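Local structure of tRNA endonuclease VMS1 (Saccharomyces cerevisiae, 5WHG) at residues D21-D26 against E360-K365; I163-K168 against L176-S181; T294-V299 against K324-N329; L210-G215 against F314-N319. The protein cleaves polypeptidyl-tRNAs downstream of the ribosome-associated quality control pathway, releasing incompletely synthesized polypeptides for degradation. All coordinates share one frame; numbering follows the deposited sequence.

Contact 1: D21-D26 against E360-K365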
loop_
_atom_site.group_PDB
_atom_site.type_symbol
_atom_site.label_atom_id
_atom_site.label_comp_id
_atom_site.label_asym_id
_atom_site.label_seq_id
_atom_site.Cartn_x
_atom_site.Cartn_y
_atom_site.Cartn_z
ATOM N N ASP A 21 9.798 -12.401 8.746
ATOM C CA ASP A 21 8.672 -13.210 9.187
ATOM C C ASP A 21 7.475 -12.354 9.613
ATOM O O ASP A 21 6.567 -12.860 10.290
ATOM C CB ASP A 21 9.089 -14.128 10.348
ATOM C CG ASP A 21 10.378 -14.913 10.074
ATOM O OD1 ASP A 21 10.640 -15.286 8.908
ATOM O OD2 ASP A 21 11.126 -15.169 11.047
ATOM N N LEU A 22 7.455 -11.076 9.229
ATOM C CA LEU A 22 6.519 -10.114 9.785
ATOM C C LEU A 22 5.780 -9.335 8.707
ATOM O O LEU A 22 5.038 -8.398 9.036
ATOM C CB LEU A 22 7.251 -9.143 10.720
ATOM C CG LEU A 22 7.792 -9.783 12.002
ATOM C CD1 LEU A 22 8.624 -8.798 12.812
ATOM C CD2 LEU A 22 6.657 -10.359 12.853
ATOM N N TYR A 23 5.971 -9.683 7.437
ATOM C CA TYR A 23 5.258 -9.001 6.364
ATOM C C TYR A 23 3.773 -9.342 6.432
ATOM O O TYR A 23 3.386 -10.511 6.316
ATOM C CB TYR A 23 5.833 -9.387 5.006
ATOM C CG TYR A 23 5.291 -8.555 3.862
ATOM C CD1 TYR A 23 5.541 -7.193 3.789
ATOM C CD2 TYR A 23 4.539 -9.132 2.853
ATOM C CE1 TYR A 23 5.055 -6.437 2.747
ATOM C CE2 TYR A 23 4.050 -8.375 1.805
ATOM C CZ TYR A 23 4.311 -7.036 1.759
ATOM O OH TYR A 23 3.826 -6.290 0.720
ATOM N N ILE A 24 2.942 -8.310 6.585
ATOM C CA ILE A 24 1.522 -8.494 6.831
ATOM C C ILE A 24 0.813 -9.287 5.732
ATOM O O ILE A 24 -0.200 -9.940 6.004
ATOM C CB ILE A 24 0.897 -7.103 7.048
ATOM C CG1 ILE A 24 1.371 -6.544 8.393
ATOM C CG2 ILE A 24 -0.616 -7.167 7.007
ATOM C CD1 ILE A 24 1.255 -5.045 8.492
ATOM N N PHE A 25 1.340 -9.301 4.505
ATOM C CA PHE A 25 0.688 -10.004 3.405
ATOM C C PHE A 25 1.329 -11.354 3.083
ATOM O O PHE A 25 1.053 -11.926 2.022
ATOM C CB PHE A 25 0.665 -9.114 2.164
ATOM C CG PHE A 25 -0.037 -7.804 2.383
ATOM C CD1 PHE A 25 -1.389 -7.778 2.716
ATOM C CD2 PHE A 25 0.648 -6.605 2.278
ATOM C CE1 PHE A 25 -2.048 -6.583 2.924
ATOM C CE2 PHE A 25 -0.006 -5.403 2.485
ATOM C CZ PHE A 25 -1.357 -5.392 2.802
ATOM N N ASP A 26 2.156 -11.879 3.987
ATOM C CA ASP A 26 2.901 -13.105 3.740
ATOM C C ASP A 26 3.307 -13.751 5.064
ATOM O O ASP A 26 4.421 -14.262 5.200
ATOM C CB ASP A 26 4.124 -12.797 2.873
ATOM C CG ASP A 26 4.771 -14.043 2.287
ATOM O OD1 ASP A 26 4.232 -15.158 2.490
ATOM O OD2 ASP A 26 5.826 -13.892 1.623
ATOM N N GLU A 360 7.129 0.678 6.101
ATOM C CA GLU A 360 6.608 1.128 7.391
ATOM C C GLU A 360 5.139 0.745 7.608
ATOM O O GLU A 360 4.715 0.590 8.756
ATOM C CB GLU A 360 6.782 2.641 7.504
ATOM C CG GLU A 360 6.238 3.243 8.769
ATOM C CD GLU A 360 6.821 2.592 9.996
ATOM O OE1 GLU A 360 6.042 2.299 10.927
ATOM O OE2 GLU A 360 8.054 2.360 10.020
ATOM N N LEU A 361 4.336 0.609 6.545
ATOM C CA LEU A 361 2.942 0.201 6.726
ATOM C C LEU A 361 2.740 -1.313 6.691
ATOM O O LEU A 361 1.764 -1.817 7.269
ATOM C CB LEU A 361 2.048 0.817 5.644
ATOM C CG LEU A 361 1.703 2.307 5.605
ATOM C CD1 LEU A 361 1.362 2.716 4.173
ATOM C CD2 LEU A 361 0.534 2.610 6.526
ATOM N N SER A 362 3.630 -2.050 6.041
ATOM C CA SER A 362 3.334 -3.413 5.650
ATOM C C SER A 362 4.029 -4.465 6.508
ATOM O O SER A 362 3.854 -5.664 6.251
ATOM C CB SER A 362 3.692 -3.600 4.168
ATOM O OG SER A 362 5.064 -3.325 3.935
ATOM N N TYR A 363 4.790 -4.068 7.526
ATOM C CA TYR A 363 5.439 -5.009 8.437
ATOM C C TYR A 363 4.926 -4.784 9.852
ATOM O O TYR A 363 4.787 -3.637 10.298
ATOM C CB TYR A 363 6.966 -4.870 8.424
ATOM C CG TYR A 363 7.610 -5.403 7.170
ATOM C CD1 TYR A 363 7.709 -4.608 6.025
ATOM C CD2 TYR A 363 8.132 -6.698 7.124
ATOM C CE1 TYR A 363 8.293 -5.088 4.871
ATOM C CE2 TYR A 363 8.730 -7.188 5.970
ATOM C CZ TYR A 363 8.799 -6.378 4.846
ATOM O OH TYR A 363 9.380 -6.845 3.694
ATOM N N LEU A 364 4.646 -5.876 10.558
ATOM C CA LEU A 364 4.230 -5.729 11.944
ATOM C C LEU A 364 5.365 -5.107 12.753
ATOM O O LEU A 364 6.542 -5.250 12.419
ATOM C CB LEU A 364 3.822 -7.080 12.529
ATOM C CG LEU A 364 2.606 -7.780 11.924
ATOM C CD1 LEU A 364 2.359 -9.089 12.642
ATOM C CD2 LEU A 364 1.349 -6.896 11.956
ATOM N N LYS A 365 5.007 -4.376 13.803
ATOM C CA LYS A 365 5.991 -3.806 14.716
ATOM C C LYS A 365 5.905 -4.482 16.079
ATOM O O LYS A 365 4.814 -4.806 16.555
ATOM C CB LYS A 365 5.798 -2.297 14.881
ATOM C CG LYS A 365 6.478 -1.508 13.817
ATOM C CD LYS A 365 7.095 -0.261 14.400
ATOM C CE LYS A 365 6.027 0.727 14.779
ATOM N NZ LYS A 365 5.327 1.212 13.557
#
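The Tyr23 and Tyr363 rings meet obliquely, their planes 59° apart and their centroids 5.0 Å from each other. Tyr23 CD1 sits over one face of the Tyr363 ring, offset toward its rim, with 3.5 Å between Tyr23 CD1 and Tyr363 CZ. At the edge of the Tyr23 ring, near its plane, lies Ser362 OG, 3.3 Å from Tyr23 CE1; Asp26 CB lies in plane at the edge too. Tyr23 CG stands anti to the backbone N (chi1 -171°), which carries the ring past Ser362. Its OH bonds to His225 O, while Ser362 OG turns back to Trp358 O. Two nearly straight backbone bonds, Ile24 N to Ser362 O (2.8 Å) and Leu364 N to Leu22 O (3.0 Å), frame an isolated bridge between Tyr23 and Tyr363. This joins an N-terminal beta turn, Tyr23 to Asp26, to the chain leaving helix 351-362 of the VLRF1 family region. Replacing Tyr363 with an alanine would probably open a gap against Tyr23 CD1 and leave Lys19 without its cation-pi mate. On the other side of the backbone bridge, Ile24 CG1 meets Leu364 CD2 at 3.6 Å, where Ile178 and Leu195 also pack on Ile24.

Contact 2: I163-K168 against L176-S181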
loop_
_atom_site.group_PDB
_atom_site.type_symbol
_atom_site.label_atom_id
_atom_site.label_comp_id
_atom_site.label_asym_id
_atom_site.label_seq_id
_atom_site.Cartn_x
_atom_site.Cartn_y
_atom_site.Cartn_z
ATOM N N ILE A 163 -3.268 -1.268 16.113
ATOM C CA ILE A 163 -4.022 -2.392 16.643
ATOM C C ILE A 163 -2.994 -3.429 17.075
ATOM O O ILE A 163 -1.945 -3.563 16.431
ATOM C CB ILE A 163 -5.004 -2.933 15.578
ATOM C CG1 ILE A 163 -6.232 -2.026 15.496
ATOM C CG2 ILE A 163 -5.394 -4.373 15.831
ATOM C CD1 ILE A 163 -7.294 -2.524 14.561
ATOM N N TYR A 164 -3.263 -4.119 18.193
ATOM C CA TYR A 164 -2.273 -4.967 18.857
ATOM C C TYR A 164 -2.715 -6.423 18.904
ATOM O O TYR A 164 -3.906 -6.720 19.064
ATOM C CB TYR A 164 -2.003 -4.496 20.283
ATOM C CG TYR A 164 -1.643 -3.038 20.386
ATOM C CD1 TYR A 164 -0.347 -2.612 20.158
ATOM C CD2 TYR A 164 -2.599 -2.088 20.717
ATOM C CE1 TYR A 164 -0.006 -1.276 20.246
ATOM C CE2 TYR A 164 -2.267 -0.750 20.814
ATOM C CZ TYR A 164 -0.964 -0.348 20.572
ATOM O OH TYR A 164 -0.614 0.982 20.659
ATOM N N PHE A 165 -1.738 -7.320 18.780
ATOM C CA PHE A 165 -1.935 -8.748 18.993
ATOM C C PHE A 165 -0.899 -9.275 19.990
ATOM O O PHE A 165 0.153 -8.663 20.214
ATOM C CB PHE A 165 -1.846 -9.538 17.676
ATOM C CG PHE A 165 -2.826 -9.090 16.638
ATOM C CD1 PHE A 165 -2.496 -8.077 15.741
ATOM C CD2 PHE A 165 -4.084 -9.669 16.558
ATOM C CE1 PHE A 165 -3.404 -7.650 14.780
ATOM C CE2 PHE A 165 -5.004 -9.242 15.598
ATOM C CZ PHE A 165 -4.657 -8.232 14.705
ATOM N N LYS A 166 -1.202 -10.431 20.588
ATOM C CA LYS A 166 -0.292 -11.085 21.521
ATOM C C LYS A 166 0.123 -12.456 20.990
ATOM O O LYS A 166 -0.637 -13.097 20.251
ATOM C CB LYS A 166 -0.933 -11.235 22.909
ATOM C CG LYS A 166 -1.670 -9.993 23.411
ATOM C CD LYS A 166 -1.984 -10.125 24.887
ATOM C CE LYS A 166 -3.458 -9.890 25.208
ATOM N NZ LYS A 166 -3.843 -10.520 26.540
ATOM N N SER A 167 1.332 -12.909 21.388
ATOM C CA SER A 167 1.898 -14.179 20.917
ATOM C C SER A 167 3.221 -14.591 21.574
ATOM O O SER A 167 3.212 -15.375 22.532
ATOM C CB SER A 167 2.089 -14.131 19.399
ATOM O OG SER A 167 2.675 -12.905 19.039
ATOM N N LYS A 168 4.363 -14.101 21.051
ATOM C CA LYS A 168 5.709 -14.610 21.374
ATOM C C LYS A 168 6.589 -13.505 21.952
ATOM O O LYS A 168 7.160 -12.710 21.201
ATOM C CB LYS A 168 6.378 -15.215 20.135
ATOM C CG LYS A 168 5.601 -16.383 19.564
ATOM C CD LYS A 168 6.401 -17.210 18.587
ATOM C CE LYS A 168 5.727 -18.569 18.399
ATOM N NZ LYS A 168 4.366 -18.438 17.845
ATOM N N LEU A 176 2.567 -7.476 19.001
ATOM C CA LEU A 176 2.721 -7.096 17.606
ATOM C C LEU A 176 1.689 -6.036 17.245
ATOM O O LEU A 176 0.499 -6.190 17.545
ATOM C CB LEU A 176 2.598 -8.315 16.692
ATOM C CG LEU A 176 3.809 -9.257 16.761
ATOM C CD1 LEU A 176 3.451 -10.663 16.325
ATOM C CD2 LEU A 176 4.954 -8.735 15.906
ATOM N N ALA A 177 2.154 -4.959 16.617
ATOM C CA ALA A 177 1.327 -3.806 16.292
ATOM C C ALA A 177 1.205 -3.665 14.782
ATOM O O ALA A 177 2.169 -3.922 14.051
ATOM C CB ALA A 177 1.917 -2.525 16.890
ATOM N N ILE A 178 0.013 -3.264 14.325
ATOM C CA ILE A 178 -0.277 -3.023 12.913
ATOM C C ILE A 178 -1.084 -1.728 12.796
ATOM O O ILE A 178 -1.918 -1.429 13.657
ATOM C CB ILE A 178 -1.036 -4.217 12.293
ATOM C CG1 ILE A 178 -1.285 -4.002 10.800
ATOM C CG2 ILE A 178 -2.374 -4.424 12.981
ATOM C CD1 ILE A 178 -1.869 -5.225 10.113
ATOM N N TYR A 179 -0.832 -0.953 11.735
ATOM C CA TYR A 179 -1.472 0.358 11.586
ATOM C C TYR A 179 -2.965 0.230 11.284
ATOM O O TYR A 179 -3.364 -0.501 10.368
ATOM C CB TYR A 179 -0.809 1.165 10.470
ATOM C CG TYR A 179 0.433 1.907 10.868
ATOM C CD1 TYR A 179 0.359 3.033 11.662
ATOM C CD2 TYR A 179 1.681 1.495 10.434
ATOM C CE1 TYR A 179 1.499 3.732 12.034
ATOM C CE2 TYR A 179 2.838 2.183 10.804
ATOM C CZ TYR A 179 2.739 3.304 11.606
ATOM O OH TYR A 179 3.878 4.002 11.980
ATOM N N LYS A 180 -3.786 0.980 12.032
ATOM C CA LYS A 180 -5.235 0.957 11.820
ATOM C C LYS A 180 -5.608 1.392 10.409
ATOM O O LYS A 180 -6.592 0.895 9.844
ATOM C CB LYS A 180 -5.934 1.858 12.840
ATOM C CG LYS A 180 -6.032 1.278 14.233
ATOM C CD LYS A 180 -6.126 2.359 15.304
ATOM C CE LYS A 180 -7.468 3.065 15.301
ATOM N NZ LYS A 180 -7.628 3.904 16.529
ATOM N N SER A 181 -4.833 2.319 9.833
ATOM C CA SER A 181 -5.074 2.801 8.480
ATOM C C SER A 181 -5.131 1.683 7.444
ATOM O O SER A 181 -5.763 1.851 6.394
ATOM C CB SER A 181 -3.986 3.796 8.099
ATOM O OG SER A 181 -4.071 4.931 8.929
#
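Strands 163-166 and 176-179 run antiparallel at 154°, their axes 4.7 Å apart at closest approach, with Ile163/Ile178 and Phe165/Leu176 as hydrogen-bonded pairs and Tyr164/Ala177 as the non-hydrogen-bonded pair between them. Each hydrogen-bonded pair has two N-H...O bonds, among them Ile163 N to Ile178 O and Phe165 N to Leu176 O. Ile163, Phe165, Leu176 and Ile178 share one face of this beta hairpin. Ile178 places CG1 anti to its backbone N (chi1 -177°), leaving CG2 turned toward the neighbouring strand. That methyl lies in plane at the edge of the Phe165 ring, 3.8 Å from Phe165 CE1, and it also approaches Ile163, whose CB is 4.0 Å from Ile178 CG2. These two isoleucines stand side by side, pointing the same way. Beyond the strand end, Lys180 crosses Ile163 at about a right angle, using its aliphatic stem: Lys180 CG comes to 3.5 Å from Ile163 CG1, while NZ bonds to Ser160 O. On the other face, Tyr164 CD1 rests 4.0 Å from Ala177 CB. At the opposite end of the pair, Leu176 CD1 reaches Ser167 OG. Strands 36-37 and 365-366 flank the hairpin in a four-stranded antiparallel sheet. The contact therefore divides its chemistry: four backbone bonds satisfy the inner polar groups of the paired strands and fix the register, while Phe165 and Ile178 offer an apolar surface to helix 191-198, and Leu176 to helix 29-34.

Contact 3: T294-V299 against K324-N329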
loop_
_atom_site.group_PDB
_atom_site.type_symbol
_atom_site.label_atom_id
_atom_site.label_comp_id
_atom_site.label_asym_id
_atom_site.label_seq_id
_atom_site.Cartn_x
_atom_site.Cartn_y
_atom_site.Cartn_z
ATOM N N THR A 294 -2.114 19.597 -13.356
ATOM C CA THR A 294 -2.453 18.858 -14.569
ATOM C C THR A 294 -1.530 17.654 -14.745
ATOM O O THR A 294 -2.002 16.554 -15.070
ATOM C CB THR A 294 -2.426 19.771 -15.810
ATOM O OG1 THR A 294 -1.127 20.334 -15.971
ATOM C CG2 THR A 294 -3.400 20.906 -15.661
ATOM N N ASP A 295 -0.219 17.839 -14.518
ATOM C CA ASP A 295 0.717 16.710 -14.495
ATOM C C ASP A 295 0.207 15.563 -13.624
ATOM O O ASP A 295 0.254 14.395 -14.028
ATOM C CB ASP A 295 2.092 17.156 -13.989
ATOM C CG ASP A 295 2.827 18.035 -14.986
ATOM O OD1 ASP A 295 2.818 17.713 -16.193
ATOM O OD2 ASP A 295 3.413 19.053 -14.565
ATOM N N ILE A 296 -0.269 15.871 -12.415
ATOM C CA ILE A 296 -0.669 14.795 -11.513
ATOM C C ILE A 296 -2.001 14.215 -11.945
ATOM O O ILE A 296 -2.197 12.993 -11.931
ATOM C CB ILE A 296 -0.712 15.290 -10.056
ATOM C CG1 ILE A 296 0.705 15.453 -9.502
ATOM C CG2 ILE A 296 -1.532 14.331 -9.183
ATOM C CD1 ILE A 296 0.794 16.365 -8.283
ATOM N N GLN A 297 -2.934 15.073 -12.356
ATOM C CA GLN A 297 -4.172 14.548 -12.898
ATOM C C GLN A 297 -3.917 13.667 -14.113
ATOM O O GLN A 297 -4.693 12.745 -14.378
ATOM C CB GLN A 297 -5.114 15.695 -13.211
ATOM C CG GLN A 297 -5.593 16.303 -11.927
ATOM C CD GLN A 297 -6.621 17.384 -12.101
ATOM O OE1 GLN A 297 -7.318 17.713 -11.149
ATOM N NE2 GLN A 297 -6.704 17.970 -13.301
ATOM N N GLY A 298 -2.822 13.906 -14.835
ATOM C CA GLY A 298 -2.447 13.001 -15.910
ATOM C C GLY A 298 -2.027 11.627 -15.421
ATOM O O GLY A 298 -2.387 10.609 -16.022
ATOM N N VAL A 299 -1.235 11.575 -14.346
ATOM C CA VAL A 299 -0.846 10.285 -13.779
ATOM C C VAL A 299 -2.068 9.550 -13.256
ATOM O O VAL A 299 -2.169 8.329 -13.387
ATOM C CB VAL A 299 0.204 10.453 -12.666
ATOM C CG1 VAL A 299 0.526 9.090 -12.052
ATOM C CG2 VAL A 299 1.468 11.104 -13.192
ATOM N N LYS A 324 -6.152 19.149 -2.679
ATOM C CA LYS A 324 -7.207 19.325 -3.662
ATOM C C LYS A 324 -6.813 18.789 -5.038
ATOM O O LYS A 324 -7.695 18.543 -5.863
ATOM C CB LYS A 324 -7.582 20.809 -3.735
ATOM C CG LYS A 324 -8.906 21.102 -4.422
ATOM C CD LYS A 324 -9.054 22.592 -4.700
ATOM C CE LYS A 324 -10.244 22.873 -5.604
ATOM N NZ LYS A 324 -10.442 24.333 -5.838
ATOM N N ILE A 325 -5.518 18.575 -5.298
ATOM C CA ILE A 325 -5.087 18.106 -6.615
ATOM C C ILE A 325 -5.616 16.707 -6.897
ATOM O O ILE A 325 -5.839 16.340 -8.058
ATOM C CB ILE A 325 -3.550 18.136 -6.737
ATOM C CG1 ILE A 325 -3.008 19.549 -6.536
ATOM C CG2 ILE A 325 -3.093 17.600 -8.096
ATOM C CD1 ILE A 325 -1.510 19.610 -6.625
ATOM N N PHE A 326 -5.843 15.909 -5.861
ATOM C CA PHE A 326 -6.162 14.507 -6.076
ATOM C C PHE A 326 -7.651 14.241 -6.249
ATOM O O PHE A 326 -8.016 13.126 -6.654
ATOM C CB PHE A 326 -5.594 13.666 -4.925
ATOM C CG PHE A 326 -4.104 13.647 -4.899
ATOM C CD1 PHE A 326 -3.393 14.666 -4.266
ATOM C CD2 PHE A 326 -3.407 12.638 -5.540
ATOM C CE1 PHE A 326 -1.997 14.685 -4.260
ATOM C CE2 PHE A 326 -2.011 12.633 -5.526
ATOM C CZ PHE A 326 -1.309 13.669 -4.882
ATOM N N THR A 327 -8.507 15.232 -5.971
ATOM C CA THR A 327 -9.961 15.060 -6.017
ATOM C C THR A 327 -10.692 16.118 -6.819
ATOM O O THR A 327 -11.866 15.910 -7.145
ATOM C CB THR A 327 -10.554 15.062 -4.604
ATOM O OG1 THR A 327 -10.219 16.303 -3.953
ATOM C CG2 THR A 327 -10.038 13.857 -3.806
ATOM N N ASP A 328 -10.062 17.251 -7.113
ATOM C CA ASP A 328 -10.656 18.298 -7.930
ATOM C C ASP A 328 -10.767 17.822 -9.375
ATOM O O ASP A 328 -9.820 17.967 -10.148
ATOM C CB ASP A 328 -9.803 19.565 -7.799
ATOM C CG ASP A 328 -10.239 20.694 -8.711
ATOM O OD1 ASP A 328 -11.201 20.558 -9.499
ATOM O OD2 ASP A 328 -9.585 21.753 -8.627
ATOM N N ASN A 329 -11.906 17.229 -9.737
ATOM C CA ASN A 329 -12.233 16.919 -11.132
ATOM C C ASN A 329 -11.273 15.882 -11.724
ATOM O O ASN A 329 -10.766 16.035 -12.838
ATOM C CB ASN A 329 -12.251 18.199 -11.972
ATOM C CG ASN A 329 -13.100 18.071 -13.213
ATOM O OD1 ASN A 329 -14.117 17.380 -13.205
ATOM N ND2 ASN A 329 -12.690 18.739 -14.289
#
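Ile296 and Ile325 cross at about a right angle, methyl against methyl, with 3.8 Å between Ile296 CG2 and Ile325 CG2. In Ile296 CG1 stays beside the backbone N (chi1 -75°) and CG2 lies anti to it, the branch that meets Ile325; Ile325 has the same rotamer. Ile296 CG2 also approaches the Phe326 ring obliquely, 4.1 Å from Phe326 CE2. Phe326 leaves its backbone pointing away from the helix, yet its ring comes back toward it and, like Ile296, packs on Phe218 and Val213. The contact thus sets helix 292-302 beside the loop that follows helix 320-323, both lying against the mixed sheet within the VLRF1 family region. Gln297, on the next helix position, extends beyond CG (chi2 -175°) and reaches along to the loop backbone: Gln297 CG is 3.9 Å from Ile325 O, and Gln297 CD is 3.8 Å from Asp328 O. An alanine in place of Gln297 would take away the stem beyond CB and is likely to leave the carbonyls of Ile325 and Asp328 without the side chain that lies beside them. The carboxylate of Asp328 pairs with Lys293, near the start of helix 292-302, and makes a long salt bridge, Asp328 OD2 to Lys324 NZ 3.9 Å.

Contact 4: L210-G215 against F314-N319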
loop_
_atom_site.group_PDB
_atom_site.type_symbol
_atom_site.label_atom_id
_atom_site.label_comp_id
_atom_site.label_asym_id
_atom_site.label_seq_id
_atom_site.Cartn_x
_atom_site.Cartn_y
_atom_site.Cartn_z
ATOM N N LEU A 210 0.210 4.818 -3.655
ATOM C CA LEU A 210 0.980 5.697 -2.775
ATOM C C LEU A 210 1.315 6.998 -3.500
ATOM O O LEU A 210 1.870 6.975 -4.603
ATOM C CB LEU A 210 2.271 5.023 -2.297
ATOM C CG LEU A 210 2.227 3.581 -1.760
ATOM C CD1 LEU A 210 3.648 3.012 -1.612
ATOM C CD2 LEU A 210 1.560 3.528 -0.436
ATOM N N PHE A 211 0.989 8.124 -2.867
ATOM C CA PHE A 211 1.148 9.457 -3.434
ATOM C C PHE A 211 1.679 10.409 -2.367
ATOM O O PHE A 211 1.124 10.481 -1.266
ATOM C CB PHE A 211 -0.190 9.967 -3.990
ATOM C CG PHE A 211 -0.674 9.197 -5.201
ATOM C CD1 PHE A 211 -0.011 9.319 -6.428
ATOM C CD2 PHE A 211 -1.773 8.350 -5.120
ATOM C CE1 PHE A 211 -0.436 8.616 -7.548
ATOM C CE2 PHE A 211 -2.217 7.642 -6.244
ATOM C CZ PHE A 211 -1.547 7.769 -7.461
HETATM N N MSE A 212 2.759 11.118 -2.689
HETATM C CA MSE A 212 3.206 12.248 -1.901
HETATM C C MSE A 212 3.493 13.449 -2.789
HETATM O O MSE A 212 4.142 13.315 -3.818
HETATM C CB MSE A 212 4.471 11.916 -1.126
HETATM C CG MSE A 212 4.401 10.714 -0.242
HETATM SE SE MSE A 212 6.207 10.310 0.396
HETATM C CE MSE A 212 5.885 8.534 1.130
ATOM N N VAL A 213 3.037 14.631 -2.385
ATOM C CA VAL A 213 3.306 15.865 -3.113
ATOM C C VAL A 213 3.706 16.910 -2.093
ATOM O O VAL A 213 3.256 16.885 -0.944
ATOM C CB VAL A 213 2.089 16.346 -3.953
ATOM C CG1 VAL A 213 0.929 16.695 -3.068
ATOM C CG2 VAL A 213 2.436 17.538 -4.809
ATOM N N GLY A 214 4.580 17.818 -2.503
ATOM C CA GLY A 214 4.917 18.921 -1.632
ATOM C C GLY A 214 6.127 19.685 -2.110
ATOM O O GLY A 214 7.125 19.088 -2.532
ATOM N N GLY A 215 6.055 21.010 -2.034
ATOM C CA GLY A 215 7.176 21.828 -2.463
ATOM C C GLY A 215 7.530 21.652 -3.921
ATOM O O GLY A 215 8.705 21.751 -4.284
ATOM N N PHE A 314 -3.055 5.878 -0.250
ATOM C CA PHE A 314 -2.378 6.721 0.743
ATOM C C PHE A 314 -1.811 7.978 0.086
ATOM O O PHE A 314 -1.021 7.886 -0.858
ATOM C CB PHE A 314 -1.253 5.952 1.441
ATOM C CG PHE A 314 -1.745 4.887 2.383
ATOM C CD1 PHE A 314 -2.380 5.230 3.575
ATOM C CD2 PHE A 314 -1.592 3.538 2.073
ATOM C CE1 PHE A 314 -2.858 4.245 4.434
ATOM C CE2 PHE A 314 -2.063 2.550 2.935
ATOM C CZ PHE A 314 -2.700 2.902 4.109
ATOM N N ILE A 315 -2.194 9.145 0.599
ATOM C CA ILE A 315 -1.804 10.435 0.033
ATOM C C ILE A 315 -1.248 11.318 1.137
ATOM O O ILE A 315 -1.892 11.490 2.179
ATOM C CB ILE A 315 -2.990 11.153 -0.638
ATOM C CG1 ILE A 315 -3.719 10.221 -1.585
ATOM C CG2 ILE A 315 -2.508 12.373 -1.428
ATOM C CD1 ILE A 315 -4.688 10.969 -2.500
ATOM N N ARG A 316 -0.081 11.903 0.909
ATOM C CA ARG A 316 0.397 13.001 1.744
ATOM C C ARG A 316 0.423 14.285 0.929
ATOM O O ARG A 316 1.157 14.385 -0.067
ATOM C CB ARG A 316 1.789 12.766 2.340
ATOM C CG ARG A 316 2.240 14.096 2.986
ATOM C CD ARG A 316 3.358 14.016 3.990
ATOM N NE ARG A 316 4.666 13.683 3.411
ATOM C CZ ARG A 316 5.301 14.364 2.452
ATOM N NH1 ARG A 316 4.771 15.445 1.884
ATOM N NH2 ARG A 316 6.483 13.937 2.040
ATOM N N ALA A 317 -0.354 15.271 1.377
ATOM C CA ALA A 317 -0.370 16.606 0.775
ATOM C C ALA A 317 -0.759 17.588 1.881
ATOM O O ALA A 317 -1.945 17.838 2.109
ATOM C CB ALA A 317 -1.334 16.672 -0.401
ATOM N N ARG A 318 0.252 18.126 2.576
ATOM C CA ARG A 318 -0.017 19.039 3.687
ATOM C C ARG A 318 -0.656 20.335 3.201
ATOM O O ARG A 318 -1.587 20.850 3.834
ATOM C CB ARG A 318 1.267 19.351 4.449
ATOM C CG ARG A 318 1.800 18.233 5.320
ATOM C CD ARG A 318 3.262 18.510 5.593
ATOM N NE ARG A 318 3.958 18.748 4.332
ATOM C CZ ARG A 318 4.844 17.914 3.799
ATOM N NH1 ARG A 318 5.170 16.793 4.439
ATOM N NH2 ARG A 318 5.415 18.210 2.635
ATOM N N ASN A 319 -0.159 20.883 2.094
ATOM C CA ASN A 319 -0.791 22.048 1.492
ATOM C C ASN A 319 -2.237 21.738 1.105
ATOM O O ASN A 319 -2.545 20.664 0.575
ATOM C CB ASN A 319 0.003 22.495 0.268
ATOM C CG ASN A 319 -0.025 23.987 0.079
ATOM O OD1 ASN A 319 -0.205 24.734 1.039
ATOM N ND2 ASN A 319 0.161 24.437 -1.160
HETATM O O HOH W 1 1.856 19.355 0.670
#
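Phe211 and Val213 both donate their backbone N-H across to strand 313-316, and Phe211 also accepts a bond from it, making the ladder of a parallel pair with axes 4.7 Å apart. Phe211 N bonds to Phe314 O at 2.9 Å and Val213 N to Arg316 O at 3.0 Å; between them Arg316 N bonds to Phe211 O. CA-H...O contacts reinforce the ladder, such as Ile315 CA to Phe211 O at 3.2 Å. Beyond the regular pairing a water continues the link, donating to Val213 O and accepting from Asn319 N, just before helix 320-323.

Apolar contacts occur on both faces. On one, Leu210 and Phe314 lie side by side, Leu210 CD2 being 4.0 Å from Phe314 CD2; Phe314 also packs on Leu361 of helix 351-362. On the other, Phe211 CB is 4.2 Å from Ile315 CG2. Further along, Val213 CG1 meets Ala317 CB at 3.5 Å. Its chi1 of 64° puts CG1 between the backbone N and carbonyl carbon, on the side of Ala317.

The guanidinium of Arg316, buried on the face of Leu210 and Met212, packs on selenomethionine Met212, whose CB lies over one of its faces and whose selenium comes 4.0 Å from Arg316 NH2.

These two strands lie inside the mixed sheet of the VLRF1 region, strand 217-224 adjoining one and strand 339-340 the other. The chemistry implies a core held by backbone bonds and aliphatic contact, in which NE of the buried Arg316 guanidinium is satisfied by the Thr346 hydroxyl and one face is covered by Met212.

Overall arrangement
From the N terminus, the chain passes through 21-26 and meets 360-365 only near its end, so contact 1 closes a long loop in which the other three nest. Contact 2 follows as a local hairpin closure, complete before contact 4 opens at 210-215. Contacts 3 and 4 then cross: 294-299 comes before 314-319, and 324-329 after it. They touch through Phe326, which reaches Phe211, Ile315 and Val213, tying helix and loop to the mixed sheet. Contact 1 joins the antiparallel sheet of contact 2 through Ile24 and Ile178, and contact 4 through Leu361 and Phe314. Contacts 2 and 3 stay apart, their nearest atoms about 16 Å from each other.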